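Local coordinates for cellulosomal scaffoldin anchoring protein C (PDB 4UYP), which anchors cellulosomes to the bacterial cell surface, its third cohesin domain holding the dockerin of the adaptor scaffoldin ScaB through a type I interaction, at residues P42-V47 with V106-N111; A48-G53 with T64-E69; F77-P80 with R85-D88; I96-S101 with G137-I142. All blocks are in the same frame, centred on the assembly; numbering follows the deposited sequence.

Interaction 1. Residues P42-V47 with V106-N111. With SO4 (sulfate ion), chain S.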
loop_
_atom_site.group_PDB
_atom_site.type_symbol
_atom_site.label_atom_id
_atom_site.label_comp_id
_atom_site.label_asym_id
_atom_site.label_seq_id
_atom_site.Cartn_x
_atom_site.Cartn_y
_atom_site.Cartn_z
ATOM N N PRO C 42 -10.901 -3.101 -2.285
ATOM C CA PRO C 42 -11.499 -3.419 -3.532
ATOM C C PRO C 42 -12.909 -4.000 -3.507
ATOM O O PRO C 42 -13.514 -4.161 -4.555
ATOM C CB PRO C 42 -10.448 -4.399 -4.180
ATOM C CG PRO C 42 -9.922 -5.042 -2.966
ATOM C CD PRO C 42 -9.791 -4.051 -1.927
ATOM N N GLN C 43 -13.354 -4.290 -2.274
ATOM C CA GLN C 43 -14.809 -4.678 -2.199
ATOM C C GLN C 43 -15.690 -3.554 -1.847
ATOM O O GLN C 43 -16.886 -3.692 -1.741
ATOM C CB GLN C 43 -15.131 -5.893 -1.379
ATOM C CG GLN C 43 -14.547 -7.224 -1.953
ATOM C CD GLN C 43 -15.175 -7.608 -3.239
ATOM O OE1 GLN C 43 -16.355 -7.301 -3.452
ATOM N NE2 GLN C 43 -14.485 -8.320 -4.039
ATOM N N LYS C 44 -15.067 -2.338 -1.730
ATOM C CA LYS C 44 -15.859 -1.122 -1.545
ATOM C C LYS C 44 -15.923 -0.294 -2.805
ATOM O O LYS C 44 -16.963 0.234 -3.166
ATOM C CB LYS C 44 -15.256 -0.215 -0.412
ATOM C CG LYS C 44 -15.182 -0.976 0.977
ATOM C CD LYS C 44 -16.532 -1.480 1.448
ATOM C CE LYS C 44 -16.454 -1.987 2.914
ATOM N NZ LYS C 44 -15.496 -3.078 2.989
ATOM N N VAL C 45 -14.780 -0.087 -3.441
ATOM C CA VAL C 45 -14.704 0.665 -4.689
ATOM C C VAL C 45 -13.785 -0.112 -5.613
ATOM O O VAL C 45 -12.903 -0.872 -5.203
ATOM C CB VAL C 45 -14.135 2.085 -4.507
ATOM C CG1 VAL C 45 -15.116 2.908 -3.628
ATOM C CG2 VAL C 45 -12.731 2.104 -3.923
ATOM N N THR C 46 -13.944 0.181 -6.885
ATOM C CA THR C 46 -13.056 -0.364 -7.915
ATOM C C THR C 46 -12.787 0.788 -8.914
ATOM O O THR C 46 -13.579 1.749 -9.068
ATOM C CB THR C 46 -13.616 -1.547 -8.693
ATOM O OG1 THR C 46 -14.965 -1.257 -9.157
ATOM C CG2 THR C 46 -13.516 -2.760 -7.833
ATOM N N VAL C 47 -11.673 0.723 -9.627
ATOM C CA VAL C 47 -11.366 1.783 -10.604
ATOM C C VAL C 47 -12.083 1.537 -11.935
ATOM O O VAL C 47 -11.949 0.455 -12.542
ATOM C CB VAL C 47 -9.853 1.860 -10.875
ATOM C CG1 VAL C 47 -9.510 2.928 -11.937
ATOM C CG2 VAL C 47 -9.090 2.180 -9.586
ATOM N N VAL C 106 -25.117 3.671 3.270
ATOM C CA VAL C 106 -24.894 5.104 3.588
ATOM C C VAL C 106 -24.129 5.272 4.894
ATOM O O VAL C 106 -24.404 4.567 5.922
ATOM C CB VAL C 106 -26.277 5.803 3.692
ATOM C CG1 VAL C 106 -26.133 7.263 4.155
ATOM C CG2 VAL C 106 -26.922 5.812 2.289
ATOM N N GLY C 107 -23.103 6.139 4.851
ATOM C CA GLY C 107 -22.298 6.393 5.988
ATOM C C GLY C 107 -20.921 5.722 5.976
ATOM O O GLY C 107 -20.022 6.090 6.762
ATOM N N GLU C 108 -20.766 4.789 5.036
ATOM C CA GLU C 108 -19.442 4.154 4.915
ATOM C C GLU C 108 -18.452 5.171 4.389
ATOM O O GLU C 108 -18.789 6.134 3.602
ATOM C CB GLU C 108 -19.531 2.980 3.970
ATOM C CG GLU C 108 -20.432 1.866 4.538
ATOM C CD GLU C 108 -20.534 0.603 3.669
ATOM O OE1 GLU C 108 -19.707 0.284 2.903
ATOM O OE2 GLU C 108 -21.386 -0.201 4.060
ATOM N N LEU C 109 -17.205 5.047 4.838
ATOM C CA LEU C 109 -16.122 5.972 4.450
ATOM C C LEU C 109 -14.999 5.135 3.890
ATOM O O LEU C 109 -14.525 4.182 4.593
ATOM C CB LEU C 109 -15.587 6.767 5.661
ATOM C CG LEU C 109 -16.708 7.545 6.418
ATOM C CD1 LEU C 109 -16.082 8.211 7.628
ATOM C CD2 LEU C 109 -17.339 8.634 5.579
ATOM N N TYR C 110 -14.567 5.433 2.696
ATOM C CA TYR C 110 -13.482 4.630 2.057
ATOM C C TYR C 110 -12.287 5.473 1.984
ATOM O O TYR C 110 -12.233 6.574 1.398
ATOM C CB TYR C 110 -13.910 4.152 0.680
ATOM C CG TYR C 110 -15.276 3.446 0.677
ATOM C CD1 TYR C 110 -15.676 2.632 1.762
ATOM C CD2 TYR C 110 -16.201 3.662 -0.310
ATOM C CE1 TYR C 110 -16.892 1.931 1.785
ATOM C CE2 TYR C 110 -17.397 2.964 -0.322
ATOM C CZ TYR C 110 -17.764 2.149 0.774
ATOM O OH TYR C 110 -18.980 1.511 0.831
ATOM N N ASN C 111 -11.176 5.013 2.647
ATOM C CA ASN C 111 -9.883 5.745 2.644
ATOM C C ASN C 111 -9.112 5.426 1.343
ATOM O O ASN C 111 -8.877 4.231 1.011
ATOM C CB ASN C 111 -9.101 5.185 3.840
ATOM C CG ASN C 111 -9.773 5.594 5.136
ATOM O OD1 ASN C 111 -9.505 6.706 5.642
ATOM N ND2 ASN C 111 -10.564 4.706 5.681
HETATM S S SO4 S . -18.031 -6.036 1.704
HETATM O O1 SO4 S . -18.770 -5.089 2.666
HETATM O O2 SO4 S . -17.972 -7.362 2.462
HETATM O O3 SO4 S . -16.639 -5.580 1.256
HETATM O O4 SO4 S . -18.803 -6.110 0.414
#
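At one end of the cohesin β-sandwich, Lys44 lays its aliphatic chain across the ring of Tyr110 and makes the main contact between 42-47 and 106-111. The approach is a CH-pi one: Lys44 CB sits 3.5 Å from the centroid of the Tyr110 ring and only 11° off its normal. Bent at chi2 (-58°), the chain then runs out past the CE1 side of the ring, Lys44 CD ending 3.4 Å from Tyr110 CE1. Val45 CG1 approaches the ring obliquely, 3.6 Å from Tyr110 CD2. Val45 opens strand 45-52, while Tyr110 belongs to strand 109-122 and pairs through its backbone with Ile139; the lysine and valine thus join elements far apart in the strand order of the cohesin jelly roll. The phenol is fixed within its own segment. Tyr110 OH donates to Glu108 OE1 at 2.5 Å, meeting the carboxylate from above its plane, 35° out of it. That acid group lies 3.9 Å from Lys44 CD through its OE1, yet the ammonium end of the lysine turns elsewhere. Lys44 NZ forms salt bridges with Asp41 and with Glu128 of the second subunit, and donates at 3.3 Å to O3 of a sulfate, probably from the crystallisation liquor, which Asn46 of the ScaB chain also binds. Glu108 OE2 forms a salt bridge with Lys130 of the second subunit.

Interaction 2. Residues A48-G53 with T64-E69. With SO4 (sulfate ion), chain R; SO4 (sulfate ion), chain Q.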
loop_
_atom_site.group_PDB
_atom_site.type_symbol
_atom_site.label_atom_id
_atom_site.label_comp_id
_atom_site.label_asym_id
_atom_site.label_seq_id
_atom_site.Cartn_x
_atom_site.Cartn_y
_atom_site.Cartn_z
ATOM N N ALA C 48 -12.890 2.487 -12.361
ATOM C CA ALA C 48 -13.530 2.467 -13.676
ATOM C C ALA C 48 -12.576 2.980 -14.737
ATOM O O ALA C 48 -12.521 2.449 -15.886
ATOM C CB ALA C 48 -14.834 3.297 -13.672
ATOM N N SER C 49 -11.818 4.039 -14.416
ATOM C CA SER C 49 -10.880 4.632 -15.399
ATOM C C SER C 49 -10.013 5.633 -14.653
ATOM O O SER C 49 -10.346 6.088 -13.517
ATOM C CB SER C 49 -11.556 5.393 -16.529
ATOM O OG SER C 49 -12.459 6.385 -16.026
ATOM N N ILE C 50 -8.832 5.970 -15.204
ATOM C CA ILE C 50 -7.971 7.035 -14.683
ATOM C C ILE C 50 -7.779 8.047 -15.793
ATOM O O ILE C 50 -7.396 7.618 -16.908
ATOM C CB ILE C 50 -6.618 6.436 -14.239
ATOM C CG1 ILE C 50 -6.865 5.455 -13.095
ATOM C CG2 ILE C 50 -5.697 7.594 -13.738
ATOM C CD1 ILE C 50 -5.587 4.740 -12.678
ATOM N N ASP C 51 -7.956 9.331 -15.552
ATOM C CA ASP C 51 -7.810 10.358 -16.581
ATOM C C ASP C 51 -6.640 11.265 -16.201
ATOM O O ASP C 51 -6.677 11.927 -15.151
ATOM C CB ASP C 51 -9.046 11.218 -16.648
ATOM C CG ASP C 51 -10.319 10.459 -17.032
ATOM O OD1 ASP C 51 -10.219 9.439 -17.790
ATOM O OD2 ASP C 51 -11.440 10.852 -16.668
ATOM N N ALA C 52 -5.707 11.381 -17.130
ATOM C CA ALA C 52 -4.650 12.416 -16.914
ATOM C C ALA C 52 -5.234 13.783 -16.786
ATOM O O ALA C 52 -6.202 14.130 -17.493
ATOM C CB ALA C 52 -3.716 12.387 -18.134
ATOM N N GLY C 53 -4.588 14.579 -15.924
ATOM C CA GLY C 53 -5.043 15.954 -15.716
ATOM C C GLY C 53 -4.224 16.923 -16.560
ATOM O O GLY C 53 -3.406 16.536 -17.411
ATOM N N THR C 64 -0.561 4.451 -16.757
ATOM C CA THR C 64 -1.368 4.076 -15.580
ATOM C C THR C 64 -1.644 2.566 -15.619
ATOM O O THR C 64 -1.582 1.924 -16.645
ATOM C CB THR C 64 -2.670 4.856 -15.519
ATOM O OG1 THR C 64 -3.596 4.326 -16.532
ATOM C CG2 THR C 64 -2.556 6.334 -15.694
ATOM N N TYR C 65 -1.962 2.095 -14.425
ATOM C CA TYR C 65 -2.265 0.677 -14.259
ATOM C C TYR C 65 -3.112 0.581 -13.017
ATOM O O TYR C 65 -2.824 1.207 -12.034
ATOM C CB TYR C 65 -1.035 -0.194 -14.124
ATOM C CG TYR C 65 -1.406 -1.654 -13.880
ATOM C CD1 TYR C 65 -1.945 -2.439 -14.919
ATOM C CD2 TYR C 65 -1.169 -2.201 -12.654
ATOM C CE1 TYR C 65 -2.292 -3.799 -14.587
ATOM C CE2 TYR C 65 -1.542 -3.485 -12.320
ATOM C CZ TYR C 65 -2.032 -4.246 -13.298
ATOM O OH TYR C 65 -2.457 -5.565 -12.965
ATOM N N TYR C 66 -4.089 -0.322 -12.994
ATOM C CA TYR C 66 -4.783 -0.560 -11.744
ATOM C C TYR C 66 -5.104 -2.053 -11.656
ATOM O O TYR C 66 -5.236 -2.716 -12.660
ATOM C CB TYR C 66 -6.058 0.303 -11.642
ATOM C CG TYR C 66 -6.962 0.266 -12.802
ATOM C CD1 TYR C 66 -7.927 -0.703 -12.881
ATOM C CD2 TYR C 66 -6.923 1.255 -13.860
ATOM C CE1 TYR C 66 -8.819 -0.780 -13.936
ATOM C CE2 TYR C 66 -7.884 1.172 -14.919
ATOM C CZ TYR C 66 -8.780 0.171 -14.998
ATOM O OH TYR C 66 -9.674 0.030 -16.063
ATOM N N ASN C 67 -5.234 -2.483 -10.415
ATOM C CA ASN C 67 -5.578 -3.886 -10.171
ATOM C C ASN C 67 -6.755 -3.845 -9.173
ATOM O O ASN C 67 -6.597 -3.527 -7.999
ATOM C CB ASN C 67 -4.329 -4.585 -9.577
ATOM C CG ASN C 67 -4.572 -6.013 -9.246
ATOM O OD1 ASN C 67 -5.713 -6.395 -8.931
ATOM N ND2 ASN C 67 -3.500 -6.875 -9.312
ATOM N N ASN C 68 -7.923 -4.198 -9.680
ATOM C CA ASN C 68 -9.176 -4.113 -8.911
ATOM C C ASN C 68 -9.395 -5.366 -8.055
ATOM O O ASN C 68 -10.376 -5.384 -7.278
ATOM C CB ASN C 68 -10.311 -3.928 -9.815
ATOM C CG ASN C 68 -10.468 -2.460 -10.314
ATOM O OD1 ASN C 68 -10.152 -1.546 -9.496
ATOM N ND2 ASN C 68 -10.971 -2.227 -11.499
ATOM N N GLU C 69 -8.559 -6.352 -8.147
ATOM C CA GLU C 69 -8.634 -7.419 -7.203
ATOM C C GLU C 69 -7.796 -7.165 -6.005
ATOM O O GLU C 69 -8.211 -7.465 -4.851
ATOM C CB GLU C 69 -8.220 -8.744 -7.898
ATOM C CG GLU C 69 -9.169 -9.292 -8.963
ATOM C CD GLU C 69 -9.397 -8.323 -10.122
ATOM O OE1 GLU C 69 -8.374 -7.839 -10.751
ATOM O OE2 GLU C 69 -10.583 -7.956 -10.349
HETATM S S SO4 R . -2.741 4.227 -19.926
HETATM O O1 SO4 R . -2.949 5.409 -20.948
HETATM O O2 SO4 R . -3.491 4.676 -18.676
HETATM O O3 SO4 R . -1.351 4.090 -19.566
HETATM O O4 SO4 R . -3.196 2.682 -20.219
HETATM S S SO4 Q . -10.872 -4.443 -14.527
HETATM O O1 SO4 Q . -11.534 -3.327 -15.344
HETATM O O2 SO4 Q . -11.362 -4.652 -13.131
HETATM O O3 SO4 Q . -9.412 -4.155 -14.728
HETATM O O4 SO4 Q . -11.148 -5.773 -15.201
HETATM O O HOH W 1 -5.193 6.430 -18.183
#
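Ile50 reaches across to Thr64 and Tyr66 with different branches of its side chain. Its CG2 meets the methyl of Thr64, with Ile50 CG2 and Thr64 CG2 3.9 Å apart, and its extended CG1 arm carries Ile50 CD1 to 3.9 Å from Tyr66 CD2, oblique to the ring. The phenol end leans toward an earlier residue of Ile50's strand, Tyr66 OH lying 3.7 Å from Ala48 O. A water links the backbone Ile50 O, to which it donates at 2.8 Å, to the Thr64 hydroxyl, OG1, at 3.1 Å. Farther out, two sulfates, probably from the crystallisation liquor, sit on 64-69; one accepts from Asn68 ND2 through its O2 at 2.9 Å, nearly straight (169°). Asn67 OD1 receives Glu69 N in an Asx turn that bends the chain after the strand, and Met75 of strand 72-78 packs beside Ile50 and Thr64. Just before Ile50, a classic β bulge sets Ala48 and Ser49 against the single residue Asn97 of strand 91-100. The two strands run antiparallel at 157° with axes 8.2 Å apart, too far to pair: they are the outermost strands of the sheet order, facing each other along one side of the cohesin β-sandwich.

Interaction 3. Residues F77-P80 with R85-D88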
loop_
_atom_site.group_PDB
_atom_site.type_symbol
_atom_site.label_atom_id
_atom_site.label_comp_id
_atom_site.label_asym_id
_atom_site.label_seq_id
_atom_site.Cartn_x
_atom_site.Cartn_y
_atom_site.Cartn_z
ATOM N N PHE C 77 4.848 9.318 -14.356
ATOM C CA PHE C 77 5.227 10.388 -15.308
ATOM C C PHE C 77 6.709 10.292 -15.559
ATOM O O PHE C 77 7.515 10.101 -14.621
ATOM C CB PHE C 77 4.936 11.753 -14.699
ATOM C CG PHE C 77 5.420 12.911 -15.545
ATOM C CD1 PHE C 77 4.776 13.256 -16.740
ATOM C CD2 PHE C 77 6.546 13.616 -15.171
ATOM C CE1 PHE C 77 5.209 14.317 -17.526
ATOM C CE2 PHE C 77 7.007 14.679 -15.959
ATOM C CZ PHE C 77 6.354 15.026 -17.120
ATOM N N GLU C 78 7.087 10.305 -16.847
ATOM C CA GLU C 78 8.510 10.332 -17.251
ATOM C C GLU C 78 8.630 11.466 -18.260
ATOM O O GLU C 78 8.101 11.297 -19.403
ATOM C CB GLU C 78 8.905 9.022 -17.836
ATOM C CG GLU C 78 8.770 7.779 -16.891
ATOM C CD GLU C 78 8.565 6.454 -17.698
ATOM O OE1 GLU C 78 7.592 6.357 -18.507
ATOM O OE2 GLU C 78 9.472 5.610 -17.412
ATOM N N ALA C 79 9.233 12.581 -17.907
ATOM C CA ALA C 79 9.467 13.607 -18.910
ATOM C C ALA C 79 10.357 13.084 -20.008
ATOM O O ALA C 79 11.142 12.177 -19.793
ATOM C CB ALA C 79 10.143 14.759 -18.249
ATOM N N PRO C 80 10.180 13.622 -21.196
ATOM C CA PRO C 80 11.136 13.231 -22.251
ATOM C C PRO C 80 12.563 13.688 -21.905
ATOM O O PRO C 80 12.751 14.592 -21.067
ATOM C CB PRO C 80 10.547 13.997 -23.489
ATOM C CG PRO C 80 9.907 15.232 -22.876
ATOM C CD PRO C 80 9.216 14.638 -21.629
ATOM N N ARG C 85 8.708 18.460 -22.078
ATOM C CA ARG C 85 7.498 18.545 -21.232
ATOM C C ARG C 85 8.111 18.291 -19.869
ATOM O O ARG C 85 9.078 17.516 -19.759
ATOM C CB ARG C 85 6.455 17.411 -21.520
ATOM C CG ARG C 85 5.525 17.640 -22.706
ATOM C CD ARG C 85 5.929 17.030 -23.961
ATOM N NE ARG C 85 6.262 15.625 -23.905
ATOM C CZ ARG C 85 6.856 14.950 -24.883
ATOM N NH1 ARG C 85 7.246 15.615 -26.065
ATOM N NH2 ARG C 85 7.069 13.656 -24.799
ATOM N N ILE C 86 7.583 18.936 -18.869
ATOM C CA ILE C 86 8.135 18.762 -17.505
ATOM C C ILE C 86 6.975 19.167 -16.623
ATOM O O ILE C 86 6.089 19.938 -17.119
ATOM C CB ILE C 86 9.382 19.661 -17.258
ATOM C CG1 ILE C 86 10.105 19.158 -16.062
ATOM C CG2 ILE C 86 8.915 21.116 -17.269
ATOM C CD1 ILE C 86 10.945 17.994 -16.353
ATOM N N ILE C 87 6.870 18.672 -15.369
ATOM C CA ILE C 87 5.810 19.189 -14.482
ATOM C C ILE C 87 6.486 20.241 -13.595
ATOM O O ILE C 87 7.362 19.877 -12.773
ATOM C CB ILE C 87 5.180 18.054 -13.711
ATOM C CG1 ILE C 87 4.348 17.156 -14.636
ATOM C CG2 ILE C 87 4.216 18.631 -12.612
ATOM C CD1 ILE C 87 3.793 15.949 -13.926
ATOM N N ASP C 88 6.144 21.518 -13.861
ATOM C CA ASP C 88 6.813 22.583 -13.125
ATOM C C ASP C 88 5.815 23.643 -12.713
ATOM O O ASP C 88 6.202 24.844 -12.466
ATOM C CB ASP C 88 7.934 23.218 -13.963
ATOM C CG ASP C 88 7.422 23.909 -15.150
ATOM O OD1 ASP C 88 6.239 23.873 -15.550
ATOM O OD2 ASP C 88 8.358 24.490 -15.922
#
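Arg85, Phe77 and Pro80 carry this contact, in which the chain folds back on itself after strand 72-78. The Pro80 ring lies over one face of the Arg85 guanidinium, with Pro80 CG 3.7 Å from Arg85 CZ, and the two side chains cross at about a right angle. Bends at chi2 (96°) and chi3 (51°) curl the arginine back over the proline, and Arg85 NH2 forms a salt bridge with Asp61, which would help hold the guanidinium flat against the proline. Below, Phe77 is enclosed from both sides. Ile87 CD1 stands over the ring centre, 3.8 Å from the Phe77 centroid and 10° off the normal in a CH-pi contact, and the opposite face is met toward its rim by the backbone N of Ala79. At the edge of the ring, near its plane, Phe77 CZ comes to 4.2 Å from Ile86 CA. Between the proline and the phenylalanine lies Ala79 CB, touching Ile86 CD1 at 3.8 Å and Arg85 O at 3.3 Å. On the outside, Ala79 O accepts from Arg58 of the ScaB chain. Ala79 and Ile87 are joined by backbone hydrogen bonds to Tyr32 and Ile31, just ahead of strand 33-39, and strand 91-100 completes the surroundings by pressing Phe93 against both Phe77 and Ile87.

Interaction 4. Residues I96-S101 with G137-I142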
loop_
_atom_site.group_PDB
_atom_site.type_symbol
_atom_site.label_atom_id
_atom_site.label_comp_id
_atom_site.label_asym_id
_atom_site.label_seq_id
_atom_site.Cartn_x
_atom_site.Cartn_y
_atom_site.Cartn_z
ATOM N N ILE C 96 -8.947 9.803 -10.592
ATOM C CA ILE C 96 -9.336 8.368 -10.602
ATOM C C ILE C 96 -10.873 8.303 -10.538
ATOM O O ILE C 96 -11.440 8.948 -9.606
ATOM C CB ILE C 96 -8.761 7.596 -9.447
ATOM C CG1 ILE C 96 -7.226 7.699 -9.496
ATOM C CG2 ILE C 96 -9.173 6.110 -9.519
ATOM C CD1 ILE C 96 -6.631 7.212 -8.193
ATOM N N ASN C 97 -11.537 7.687 -11.509
ATOM C CA ASN C 97 -12.988 7.475 -11.409
ATOM C C ASN C 97 -13.287 6.145 -10.801
ATOM O O ASN C 97 -12.917 5.125 -11.395
ATOM C CB ASN C 97 -13.541 7.611 -12.806
ATOM C CG ASN C 97 -13.137 8.949 -13.451
ATOM O OD1 ASN C 97 -13.428 10.003 -12.879
ATOM N ND2 ASN C 97 -12.517 8.882 -14.615
ATOM N N PHE C 98 -13.859 6.179 -9.610
ATOM C CA PHE C 98 -14.099 4.946 -8.837
ATOM C C PHE C 98 -15.587 4.546 -8.871
ATOM O O PHE C 98 -16.471 5.410 -8.694
ATOM C CB PHE C 98 -13.825 5.176 -7.357
ATOM C CG PHE C 98 -12.355 5.170 -6.964
ATOM C CD1 PHE C 98 -11.692 3.959 -6.888
ATOM C CD2 PHE C 98 -11.668 6.318 -6.716
ATOM C CE1 PHE C 98 -10.359 3.889 -6.452
ATOM C CE2 PHE C 98 -10.290 6.249 -6.260
ATOM C CZ PHE C 98 -9.690 5.048 -6.142
ATOM N N LYS C 99 -15.849 3.306 -9.196
ATOM C CA LYS C 99 -17.204 2.733 -9.004
ATOM C C LYS C 99 -17.396 2.320 -7.546
ATOM O O LYS C 99 -16.655 1.505 -7.020
ATOM C CB LYS C 99 -17.305 1.461 -9.959
ATOM C CG LYS C 99 -18.472 0.541 -9.616
ATOM C CD LYS C 99 -19.719 1.231 -9.985
ATOM C CE LYS C 99 -20.922 0.222 -9.897
ATOM N NZ LYS C 99 -21.005 -0.458 -8.648
ATOM N N VAL C 100 -18.411 2.942 -6.906
ATOM C CA VAL C 100 -18.822 2.584 -5.557
ATOM C C VAL C 100 -19.675 1.278 -5.649
ATOM O O VAL C 100 -20.658 1.265 -6.407
ATOM C CB VAL C 100 -19.655 3.708 -4.931
ATOM C CG1 VAL C 100 -20.081 3.299 -3.526
ATOM C CG2 VAL C 100 -18.802 4.999 -4.886
ATOM N N SER C 101 -19.289 0.329 -4.804
ATOM C CA SER C 101 -20.047 -0.947 -4.830
ATOM C C SER C 101 -21.579 -0.739 -4.737
ATOM O O SER C 101 -22.040 0.135 -3.973
ATOM C CB SER C 101 -19.562 -1.738 -3.734
ATOM O OG SER C 101 -20.367 -2.943 -3.613
ATOM N N GLY C 137 -7.363 11.045 0.770
ATOM C CA GLY C 137 -8.784 11.395 0.530
ATOM C C GLY C 137 -9.679 10.320 1.095
ATOM O O GLY C 137 -9.278 9.190 1.391
ATOM N N LYS C 138 -10.959 10.661 1.195
ATOM C CA LYS C 138 -11.961 9.690 1.591
ATOM C C LYS C 138 -13.157 9.825 0.607
ATOM O O LYS C 138 -13.445 10.911 0.071
ATOM C CB LYS C 138 -12.526 10.013 2.990
ATOM C CG LYS C 138 -11.477 9.865 4.091
ATOM C CD LYS C 138 -12.120 10.380 5.381
ATOM C CE LYS C 138 -11.201 10.895 6.413
ATOM N NZ LYS C 138 -10.121 11.693 5.958
ATOM N N ILE C 139 -13.807 8.703 0.354
ATOM C CA ILE C 139 -15.106 8.721 -0.356
ATOM C C ILE C 139 -16.173 8.373 0.665
ATOM O O ILE C 139 -16.090 7.339 1.376
ATOM C CB ILE C 139 -15.132 7.646 -1.451
ATOM C CG1 ILE C 139 -14.099 7.967 -2.537
ATOM C CG2 ILE C 139 -16.571 7.515 -2.075
ATOM C CD1 ILE C 139 -13.857 6.735 -3.445
ATOM N N GLU C 140 -17.149 9.288 0.830
ATOM C CA GLU C 140 -18.292 9.015 1.713
ATOM C C GLU C 140 -19.519 8.563 0.931
ATOM O O GLU C 140 -19.876 9.194 -0.057
ATOM C CB GLU C 140 -18.616 10.333 2.522
ATOM C CG GLU C 140 -19.880 10.089 3.427
ATOM C CD GLU C 140 -20.063 11.147 4.517
ATOM O OE1 GLU C 140 -19.278 12.110 4.583
ATOM O OE2 GLU C 140 -20.998 10.955 5.295
ATOM N N VAL C 141 -20.116 7.437 1.366
ATOM C CA VAL C 141 -21.351 6.949 0.705
ATOM C C VAL C 141 -22.578 7.732 1.232
ATOM O O VAL C 141 -22.778 7.765 2.456
ATOM C CB VAL C 141 -21.498 5.456 0.920
ATOM C CG1 VAL C 141 -22.739 5.010 0.155
ATOM C CG2 VAL C 141 -20.255 4.754 0.406
ATOM N N ILE C 142 -23.261 8.366 0.312
ATOM C CA ILE C 142 -24.429 9.183 0.699
ATOM C C ILE C 142 -25.695 8.616 0.103
ATOM O O ILE C 142 -25.691 7.753 -0.775
ATOM C CB ILE C 142 -24.209 10.654 0.357
ATOM C CG1 ILE C 142 -23.943 10.851 -1.145
ATOM C CG2 ILE C 142 -23.099 11.259 1.203
ATOM C CD1 ILE C 142 -23.980 12.330 -1.598
#
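Phe98 turns its ring so that Ile139 approaches it obliquely, neither squarely over a face nor at an edge, with Phe98 CD2 4.0 Å from Ile139 CD1. One face of the ring is taken by a residue of its own strand, Ile96 CG2, 3.4 Å above the plane and offset toward the rim; Phe40 adds an edge-to-face ring contact. The extended arm of Ile139, with CD1 swung out at chi2 166°, is what reaches the aromatic, whereas its other branch faces Val100, two residues beyond Phe98: Ile139 CG2 and Val100 CG2 are 4.4 Å apart. Val100 also meets Val141, methyl to methyl, with Val100 CG1 4.2 Å from Val141 CG2. All these approaches are loose van der Waals contacts between buried hydrocarbon groups. Ile112 of strand 109-122 touches both Phe98 and Ile139; Val19 touches Phe98 and Val17 touches Ile139, both from strand 16-24. The strands themselves do not pair: their axes lie 10.1 Å apart and run in roughly the same direction, 35° from parallel. Strands 16-24 and 3-11 stand between them in the sheet order, so it is the curvature of the sheet that turns their inner sides together, giving the hydrophobic core of a jelly-roll β-sandwich.

Overall arrangement
Interactions 1 and 4 are both buried and nearly continuous, their centres about 6 Å apart, joined by backbone hydrogen bonds between Thr46 and Lys99 and between Tyr110 and Ile139. Interaction 4 is purely aliphatic and aromatic, whereas interaction 1 adds charged ends that face the second subunit. Interaction 2 shares strand 45-52 with interaction 1 but lies at the surface, where water and sulfate enter; Asn68 OD1, 2.7 Å from Val47 N, probably hydrogen-bonds the two together. Interaction 3, partly buried, stands apart across the chain's centre from interactions 1 and 4 and ties the end of strand 72-78 to the loop that follows, mixing apolar packing with a proline lying over an arginine guanidinium face.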